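Local coordinates for putative acyl-CoA dehydrogenase (Burkholderia xenovorans, PDB 5JSC), which is a putative member of the acyl-CoA dehydrogenase family, a flavoprotein fold of helical and beta domains, and binds flavin-adenine dinucleotide, at residues 122-125 and 126-129; 251-254 and 255-259; 259-262 and 263-266. All coordinates share one frame; numbering follows the deposited sequence.

Overall arrangement
The three contacts are local ones, each joining side chains and backbone a turn or so apart. Contact 1 lies in the N-terminal domain, where the loop after helix 103-122 turns into helix 125-136; contacts 2 and 3 follow each other along the long helix 250-286 of the C-terminal domain and share Asp-259, their centres about 11 Å apart. Contact 1 is about 17 Å from contact 2, centre to centre, and they touch by packing where Gly-122 N lies 4.3 Å from Leu-253 CD1. Burial increases from contact 1 to contact 3, and the side chains of Leu-258 and Arg-262 lie about 7 and 8 Å from a bound flavin-adenine dinucleotide.

Contact 1 of 3, residues 122-125 and 126-129; sequences GGTH and EQKT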
ATOM      1  N   GLY C 122      -6.587 -39.375  11.273  1.00 16.29           N
ATOM      2  CA  GLY C 122      -7.204 -39.911  12.476  1.00 18.48           C
ATOM      3  C   GLY C 122      -8.058 -41.155  12.323  1.00 18.52           C
ATOM      4  O   GLY C 122      -8.659 -41.604  13.303  1.00 21.22           O
ATOM      5  N   GLY C 123      -8.129 -41.733  11.128  1.00 17.26           N
ATOM      6  CA  GLY C 123      -8.987 -42.889  10.932  1.00 16.93           C
ATOM      7  C   GLY C 123      -8.427 -44.159  11.552  1.00 19.84           C
ATOM      8  O   GLY C 123      -7.218 -44.322  11.719  1.00 20.78           O
ATOM      9  N   THR C 124      -9.338 -45.067  11.908  1.00 20.10           N
ATOM     10  CA  THR C 124      -8.971 -46.438  12.249  1.00 23.34           C
ATOM     11  C   THR C 124      -8.603 -47.205  10.981  1.00 23.21           C
ATOM     12  O   THR C 124      -8.724 -46.707   9.862  1.00 21.17           O
ATOM     13  CB  THR C 124     -10.124 -47.156  12.941  1.00 25.60           C
ATOM     14  OG1 THR C 124     -11.233 -47.249  12.031  1.00 25.88           O
ATOM     15  CG2 THR C 124     -10.559 -46.408  14.195  1.00 26.91           C
ATOM     16  N   HIS C 125      -8.174 -48.456  11.167  1.00 25.99           N
ATOM     17  CA  HIS C 125      -7.911 -49.320  10.022  1.00 26.72           C
ATOM     18  C   HIS C 125      -9.156 -49.492   9.164  1.00 24.16           C
ATOM     19  O   HIS C 125      -9.093 -49.377   7.933  1.00 22.55           O
ATOM     20  CB  HIS C 125      -7.409 -50.678  10.497  1.00 31.77           C
ATOM     21  CG  HIS C 125      -6.086 -50.626  11.186  1.00 38.24           C
ATOM     22  ND1 HIS C 125      -5.078 -49.769  10.800  1.00 40.63           N
ATOM     23  CD2 HIS C 125      -5.601 -51.330  12.235  1.00 42.08           C
ATOM     24  CE1 HIS C 125      -4.028 -49.949  11.582  1.00 42.01           C
ATOM     25  NE2 HIS C 125      -4.320 -50.889  12.462  1.00 43.58           N
ATOM     26  N   GLU C 126     -10.296 -49.783   9.795  1.00 24.82           N
ATOM     27  CA  GLU C 126     -11.525 -49.970   9.031  1.00 26.12           C
ATOM     28  C   GLU C 126     -11.897 -48.700   8.289  1.00 22.15           C
ATOM     29  O   GLU C 126     -12.263 -48.750   7.110  1.00 22.13           O
ATOM     30  CB  GLU C 126     -12.678 -50.407   9.940  1.00 29.61           C
ATOM     31  CG  GLU C 126     -12.532 -51.807  10.499  1.00 34.28           C
ATOM     32  CD  GLU C 126     -13.854 -52.518  10.712  1.00 37.43           C
ATOM     33  OE1 GLU C 126     -14.823 -52.234   9.976  1.00 38.89           O
ATOM     34  OE2 GLU C 126     -13.920 -53.370  11.620  1.00 38.69           O
ATOM     35  N   GLN C 127     -11.804 -47.549   8.964  1.00 19.39           N
ATOM     36  CA  GLN C 127     -12.152 -46.288   8.322  1.00 18.39           C
ATOM     37  C   GLN C 127     -11.218 -45.982   7.158  1.00 16.89           C
ATOM     38  O   GLN C 127     -11.671 -45.618   6.067  1.00 16.73           O
ATOM     39  CB  GLN C 127     -12.136 -45.157   9.352  1.00 18.16           C
ATOM     40  CG  GLN C 127     -13.270 -45.260  10.368  1.00 20.19           C
ATOM     41  CD  GLN C 127     -13.024 -44.441  11.623  1.00 21.55           C
ATOM     42  OE1 GLN C 127     -11.919 -43.955  11.857  1.00 21.68           O
ATOM     43  NE2 GLN C 127     -14.061 -44.287  12.444  1.00 23.71           N
ATOM     44  N   LYS C 128      -9.905 -46.125   7.369  1.00 15.02           N
ATOM     45  CA  LYS C 128      -8.974 -45.880   6.270  1.00 16.06           C
ATOM     46  C   LYS C 128      -9.211 -46.850   5.117  1.00 15.78           C
ATOM     47  O   LYS C 128      -9.176 -46.451   3.945  1.00 15.62           O
ATOM     48  CB  LYS C 128      -7.531 -45.954   6.769  1.00 16.59           C
ATOM     49  CG  LYS C 128      -7.142 -44.821   7.707  1.00 16.34           C
ATOM     50  CD  LYS C 128      -5.663 -44.879   8.044  1.00 17.60           C
ATOM     51  CE  LYS C 128      -5.241 -43.764   8.993  1.00 19.14           C
ATOM     52  NZ  LYS C 128      -3.771 -43.850   9.298  1.00 19.62           N
ATOM     53  N   THR C 129      -9.475 -48.126   5.422  1.00 16.99           N
ATOM     54  CA  THR C 129      -9.731 -49.100   4.363  1.00 18.30           C
ATOM     55  C   THR C 129     -10.993 -48.756   3.580  1.00 18.24           C
ATOM     56  O   THR C 129     -11.044 -48.926   2.355  1.00 18.56           O
ATOM     57  CB  THR C 129      -9.849 -50.500   4.971  1.00 20.54           C
ATOM     58  OG1 THR C 129      -8.617 -50.831   5.614  1.00 21.58           O
ATOM     59  CG2 THR C 129     -10.159 -51.545   3.905  1.00 21.60           C
TER
HETATM   60  O   HOH W   1     -10.801 -42.927  14.337  1.00 23.67           O
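Gln-127 folds its side chain back over Thr-124, each atom meeting something there. Gln-127 CB lies 3.5 Å from Thr-124 OG1, and CG comes closer still to the same hydroxyl oxygen, at 3.3 Å. The extended chain beyond CG carries the amide past the threonine, CD staying near OG1, until Gln-127 OE1 accepts a hydrogen bond from Thr-124 N at 2.8 Å. The bond is nearly straight (167°), though the donor stands above the carbonyl plane of the amide. In return Gln-127 N donates to Thr-124 OG1 over 3.1 Å, a bond made possible by a chi1 of 63° that sets the hydroxyl between backbone N and carbonyl carbon. The two reciprocal bonds form a capping box, with Thr-124 as N-cap of helix 125-136. A water lies within hydrogen-bonding distance of both Gly-122 O and Gln-127 OE1, while the far end of the amide, NE2, is held by Ser-241 O and Met-243 O. On another side of the turn Lys-128 runs out straight, its CE passing 3.4 Å from Gly-123 O. At the first helical residue, His-125 O receives both Thr-129 N and, at 2.8 Å, Thr-129 OG1, from opposite faces of its plane.

Contact 2 of 3, residues 251-254 and 255-259; sequences FKLA and MRTLD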
ATOM      1  N   PHE C 251     -11.739 -30.893  17.434  1.00 14.97           N
ATOM      2  CA  PHE C 251     -11.238 -29.567  17.073  1.00 14.58           C
ATOM      3  C   PHE C 251      -9.791 -29.644  16.605  1.00 14.71           C
ATOM      4  O   PHE C 251      -9.436 -29.088  15.558  1.00 14.29           O
ATOM      5  CB  PHE C 251     -11.377 -28.609  18.261  1.00 16.24           C
ATOM      6  CG  PHE C 251     -10.942 -27.202  17.967  1.00 18.12           C
ATOM      7  CD1 PHE C 251     -11.841 -26.288  17.446  1.00 19.15           C
ATOM      8  CD2 PHE C 251      -9.645 -26.791  18.222  1.00 18.43           C
ATOM      9  CE1 PHE C 251     -11.446 -24.990  17.162  1.00 20.01           C
ATOM     10  CE2 PHE C 251      -9.246 -25.497  17.940  1.00 18.74           C
ATOM     11  CZ  PHE C 251     -10.152 -24.593  17.414  1.00 19.83           C
ATOM     12  N   LYS C 252      -8.943 -30.339  17.364  1.00 14.82           N
ATOM     13  CA  LYS C 252      -7.546 -30.473  16.962  1.00 15.07           C
ATOM     14  C   LYS C 252      -7.414 -31.216  15.641  1.00 15.13           C
ATOM     15  O   LYS C 252      -6.530 -30.896  14.837  1.00 15.63           O
ATOM     16  CB  LYS C 252      -6.746 -31.184  18.053  1.00 18.94           C
ATOM     17  CG  LYS C 252      -6.443 -30.286  19.228  1.00 26.04           C
ATOM     18  CD  LYS C 252      -5.659 -31.019  20.294  1.00 31.58           C
ATOM     19  CE  LYS C 252      -5.464 -30.154  21.525  1.00 35.00           C
ATOM     20  NZ  LYS C 252      -4.898 -30.943  22.649  1.00 37.08           N
ATOM     21  N   LEU C 253      -8.285 -32.197  15.391  1.00 14.40           N
ATOM     22  CA  LEU C 253      -8.244 -32.898  14.113  1.00 14.76           C
ATOM     23  C   LEU C 253      -8.568 -31.953  12.957  1.00 14.26           C
ATOM     24  O   LEU C 253      -7.889 -31.966  11.920  1.00 15.16           O
ATOM     25  CB  LEU C 253      -9.208 -34.079  14.140  1.00 15.39           C
ATOM     26  CG  LEU C 253      -9.128 -35.017  12.939  1.00 17.45           C
ATOM     27  CD1 LEU C 253      -7.708 -35.554  12.761  1.00 18.03           C
ATOM     28  CD2 LEU C 253     -10.120 -36.161  13.097  1.00 19.17           C
ATOM     29  N   ALA C 254      -9.592 -31.111  13.119  1.00 13.08           N
ATOM     30  CA  ALA C 254      -9.900 -30.123  12.090  1.00 12.91           C
ATOM     31  C   ALA C 254      -8.717 -29.197  11.864  1.00 13.83           C
ATOM     32  O   ALA C 254      -8.336 -28.923  10.719  1.00 14.46           O
ATOM     33  CB  ALA C 254     -11.132 -29.306  12.490  1.00 13.77           C
ATOM     34  N   MET C 255      -8.118 -28.702  12.951  1.00 12.42           N
ATOM     35  CA  MET C 255      -6.998 -27.776  12.814  1.00 12.77           C
ATOM     36  C   MET C 255      -5.807 -28.440  12.140  1.00 12.91           C
ATOM     37  O   MET C 255      -5.131 -27.819  11.311  1.00 14.14           O
ATOM     38  CB  MET C 255      -6.591 -27.230  14.181  1.00 15.47           C
ATOM     39  CG  MET C 255      -7.684 -26.418  14.862  1.00 17.97           C
ATOM     40  SD  MET C 255      -8.154 -24.975  13.890  1.00 24.07           S
ATOM     41  CE  MET C 255      -9.790 -25.423  13.337  1.00 26.17           C
ATOM     42  N   ARG C 256      -5.518 -29.696  12.501  1.00 12.17           N
ATOM     43  CA  ARG C 256      -4.384 -30.387  11.894  1.00 11.56           C
ATOM     44  C   ARG C 256      -4.622 -30.651  10.414  1.00 12.19           C
ATOM     45  O   ARG C 256      -3.673 -30.631   9.619  1.00 14.49           O
ATOM     46  CB  ARG C 256      -4.113 -31.700  12.624  1.00 14.34           C
ATOM     47  CG  ARG C 256      -3.483 -31.516  13.999  1.00 18.35           C
ATOM     48  CD  ARG C 256      -3.420 -32.841  14.752  1.00 25.87           C
ATOM     49  NE  ARG C 256      -2.611 -33.831  14.042  1.00 33.47           N
ATOM     50  CZ  ARG C 256      -2.806 -35.147  14.104  1.00 38.36           C
ATOM     51  NH1 ARG C 256      -3.795 -35.644  14.839  1.00 40.59           N
ATOM     52  NH2 ARG C 256      -2.017 -35.968  13.426  1.00 39.46           N
ATOM     53  N   THR C 257      -5.874 -30.904  10.029  1.00 12.32           N
ATOM     54  CA  THR C 257      -6.180 -31.097   8.617  1.00 13.98           C
ATOM     55  C   THR C 257      -5.965 -29.802   7.844  1.00 15.29           C
ATOM     56  O   THR C 257      -5.359 -29.799   6.764  1.00 15.53           O
ATOM     57  CB  THR C 257      -7.618 -31.602   8.465  1.00 14.64           C
ATOM     58  OG1 THR C 257      -7.778 -32.821   9.214  1.00 15.82           O
ATOM     59  CG2 THR C 257      -7.947 -31.873   7.002  1.00 15.52           C
ATOM     60  N   LEU C 258      -6.439 -28.688   8.394  1.00 15.27           N
ATOM     61  CA  LEU C 258      -6.224 -27.393   7.757  1.00 15.82           C
ATOM     62  C   LEU C 258      -4.743 -27.026   7.679  1.00 16.42           C
ATOM     63  O   LEU C 258      -4.322 -26.352   6.729  1.00 16.76           O
ATOM     64  CB  LEU C 258      -7.008 -26.321   8.516  1.00 15.06           C
ATOM     65  CG  LEU C 258      -8.517 -26.412   8.293  1.00 15.62           C
ATOM     66  CD1 LEU C 258      -9.250 -25.670   9.401  1.00 15.36           C
ATOM     67  CD2 LEU C 258      -8.883 -25.835   6.921  1.00 18.09           C
ATOM     68  N   ASP C 259      -3.941 -27.440   8.663  1.00 15.92           N
ATOM     69  CA  ASP C 259      -2.514 -27.131   8.623  1.00 17.95           C
ATOM     70  C   ASP C 259      -1.834 -27.790   7.434  1.00 18.55           C
ATOM     71  O   ASP C 259      -0.865 -27.242   6.892  1.00 20.70           O
ATOM     72  CB  ASP C 259      -1.834 -27.579   9.912  1.00 20.32           C
ATOM     73  CG  ASP C 259      -2.046 -26.611  11.050  1.00 24.01           C
ATOM     74  OD1 ASP C 259      -2.457 -25.458  10.792  1.00 25.19           O
ATOM     75  OD2 ASP C 259      -1.783 -27.006  12.210  1.00 28.16           O
TER
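Leu-253 O is gripped twice by Thr-257: the hydroxyl OG1 donates to it at 2.8 Å and the backbone N at 3.0 Å, approaching from opposite faces of the carbonyl plane. Thr-257 can do this because OG1 stands beside its own backbone N (chi1 -57°), facing back up the helix, which leaves a buried hydroxyl satisfied within one turn. Elsewhere on the helix surface, Met-255 meets Phe-251. The ring is swung toward the following turn by a chi1 of -177°, and the methionine bends at chi2 and chi3 to pass across it. Met-255 CG lies 3.6 Å from Phe-251 CE2, on the same side of the ring as CE, which stands over that face, displaced toward the rim. Met-255 SD is 4.6 Å from the ring centroid and 32° off the normal, an oblique Met-aromatic contact. Met-255 CE also lies 4.2 Å from Ala-254 CB. Along the exposed side Arg-256 lays its aliphatic part against Lys-252 O, with CG at 3.2 Å. This part of helix 250-286 packs against helix 103-122, where Leu-253, Arg-256 and Thr-257 meet Leu-121, and against strand 202-208, where Phe-251 touches Ile-202 and Leu-253 touches Ala-204.

Contact 3 of 3, residues 259-262 and 263-266; sequences DIFR and TSVA
Ser-264 brings its hydroxyl to the edge of the Phe-261 ring, in the ring plane, with Ser-264 OG 3.8 Å from Phe-261 CD1. The same OG donates to Phe-261 O at 2.7 Å, along a lone pair in the carbonyl plane. A chi1 of 86° puts the hydroxyl between the serine's own N and carbonyl carbon, whence it can fold back on the preceding turn. Phe-261 O takes a second bond from Val-265 N, 3.0 Å away and distinctly bent at 146°, while Val-265 CG2 lies against this oxygen at 3.6 Å. Ser-264 OG is also bonded to Arg-95 NH1 of helix 88-101, which ties the buried hydroxyl to a neighbouring helix. Ile-260 CG2 lies over one face of the phenyl ring, offset toward its rim.

The geometry is that of a locally disturbed stretch within the long helix 250-286 of the C-terminal domain. Ile-260 O stands 4.3 Å from Ser-264 N, too far for the usual bond between successive turns, and a water steps in, donating to Asp-259 O and Ile-260 O and hydrogen-bonding Thr-263 OG1 at 2.7 Å. Regular pairing resumes with the Val-265 N bond and continues with Ala-266 N donating to Arg-262 O at 3.1 Å.

Arg-262 stretches its chain out from CG to NE, and NE bonds to Glu-382 O. Thr-263 and Ala-266 turn instead to the surrounding helices, Thr-263 packing on Ala-321 of helix 298-325 and both residues on helix 332-356, through Ala-335 and Ala-338.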
ATOM      1  N   ASP C 259      -3.941 -27.440   8.663  1.00 15.92           N
ATOM      2  CA  ASP C 259      -2.514 -27.131   8.623  1.00 17.95           C
ATOM      3  C   ASP C 259      -1.834 -27.790   7.434  1.00 18.55           C
ATOM      4  O   ASP C 259      -0.865 -27.242   6.892  1.00 20.70           O
ATOM      5  CB  ASP C 259      -1.834 -27.579   9.912  1.00 20.32           C
ATOM      6  CG  ASP C 259      -2.046 -26.611  11.050  1.00 24.01           C
ATOM      7  OD1 ASP C 259      -2.457 -25.458  10.792  1.00 25.19           O
ATOM      8  OD2 ASP C 259      -1.783 -27.006  12.210  1.00 28.16           O
ATOM      9  N   ILE C 260      -2.312 -28.963   7.024  1.00 17.82           N
ATOM     10  CA  ILE C 260      -1.790 -29.586   5.815  1.00 17.62           C
ATOM     11  C   ILE C 260      -2.183 -28.771   4.593  1.00 16.65           C
ATOM     12  O   ILE C 260      -1.341 -28.395   3.770  1.00 17.99           O
ATOM     13  CB  ILE C 260      -2.300 -31.031   5.691  1.00 17.80           C
ATOM     14  CG1 ILE C 260      -1.920 -31.841   6.930  1.00 22.24           C
ATOM     15  CG2 ILE C 260      -1.774 -31.674   4.401  1.00 17.48           C
ATOM     16  CD1 ILE C 260      -2.497 -33.238   6.916  1.00 22.73           C
ATOM     17  N   PHE C 261      -3.469 -28.499   4.439  1.00 14.69           N
ATOM     18  CA  PHE C 261      -3.910 -28.030   3.138  1.00 14.39           C
ATOM     19  C   PHE C 261      -3.922 -26.514   2.986  1.00 14.51           C
ATOM     20  O   PHE C 261      -4.058 -26.040   1.858  1.00 14.55           O
ATOM     21  CB  PHE C 261      -5.266 -28.660   2.814  1.00 14.38           C
ATOM     22  CG  PHE C 261      -5.151 -30.141   2.565  1.00 13.22           C
ATOM     23  CD1 PHE C 261      -4.661 -30.604   1.357  1.00 15.07           C
ATOM     24  CD2 PHE C 261      -5.437 -31.057   3.561  1.00 13.16           C
ATOM     25  CE1 PHE C 261      -4.502 -31.953   1.125  1.00 14.25           C
ATOM     26  CE2 PHE C 261      -5.286 -32.419   3.333  1.00 13.68           C
ATOM     27  CZ  PHE C 261      -4.812 -32.866   2.116  1.00 13.60           C
ATOM     28  N   ARG C 262      -3.706 -25.735   4.054  1.00 15.16           N
ATOM     29  CA  ARG C 262      -3.579 -24.291   3.857  1.00 14.25           C
ATOM     30  C   ARG C 262      -2.421 -23.957   2.920  1.00 12.62           C
ATOM     31  O   ARG C 262      -2.535 -23.051   2.090  1.00 13.38           O
ATOM     32  CB  ARG C 262      -3.421 -23.557   5.192  1.00 16.48           C
ATOM     33  CG  ARG C 262      -4.759 -23.197   5.855  1.00 14.30           C
ATOM     34  CD  ARG C 262      -4.559 -22.691   7.273  1.00 14.65           C
ATOM     35  NE  ARG C 262      -5.838 -22.449   7.926  1.00 15.70           N
ATOM     36  CZ  ARG C 262      -5.983 -22.225   9.228  1.00 17.44           C
ATOM     37  NH1 ARG C 262      -4.918 -22.238  10.024  1.00 18.47           N
ATOM     38  NH2 ARG C 262      -7.189 -21.999   9.734  1.00 18.68           N
ATOM     39  N   THR C 263      -1.299 -24.682   3.019  1.00 11.02           N
ATOM     40  CA  THR C 263      -0.209 -24.406   2.085  1.00 11.16           C
ATOM     41  C   THR C 263      -0.621 -24.723   0.649  1.00 10.96           C
ATOM     42  O   THR C 263      -0.181 -24.047  -0.293  1.00 10.50           O
ATOM     43  CB  THR C 263       1.041 -25.199   2.478  1.00 12.10           C
ATOM     44  OG1 THR C 263       1.288 -25.017   3.878  1.00 13.93           O
ATOM     45  CG2 THR C 263       2.266 -24.712   1.703  1.00 14.17           C
ATOM     46  N   SER C 264      -1.491 -25.720   0.465  1.00 11.15           N
ATOM     47  CA  SER C 264      -1.986 -26.027  -0.870  1.00 11.60           C
ATOM     48  C   SER C 264      -2.913 -24.938  -1.404  1.00 11.27           C
ATOM     49  O   SER C 264      -2.967 -24.740  -2.620  1.00 10.98           O
ATOM     50  CB  SER C 264      -2.680 -27.402  -0.876  1.00 13.47           C
ATOM     51  OG  SER C 264      -4.049 -27.324  -0.502  1.00 16.36           O
ATOM     52  N   VAL C 265      -3.646 -24.226  -0.529  1.00 11.41           N
ATOM     53  CA  VAL C 265      -4.421 -23.068  -0.985  1.00 11.18           C
ATOM     54  C   VAL C 265      -3.484 -21.973  -1.453  1.00  9.66           C
ATOM     55  O   VAL C 265      -3.752 -21.283  -2.446  1.00 10.12           O
ATOM     56  CB  VAL C 265      -5.348 -22.538   0.128  1.00 11.78           C
ATOM     57  CG1 VAL C 265      -6.084 -21.255  -0.325  1.00 13.19           C
ATOM     58  CG2 VAL C 265      -6.349 -23.593   0.528  1.00 14.19           C
ATOM     59  N   ALA C 266      -2.383 -21.778  -0.725  1.00  9.76           N
ATOM     60  CA  ALA C 266      -1.354 -20.850  -1.178  1.00  9.08           C
ATOM     61  C   ALA C 266      -0.826 -21.250  -2.545  1.00  8.57           C
ATOM     62  O   ALA C 266      -0.618 -20.393  -3.411  1.00  9.20           O
ATOM     63  CB  ALA C 266      -0.224 -20.788  -0.155  1.00 10.29           C
TER
HETATM   64  O   HOH W   2       0.927 -27.448   4.881  1.00 17.76           O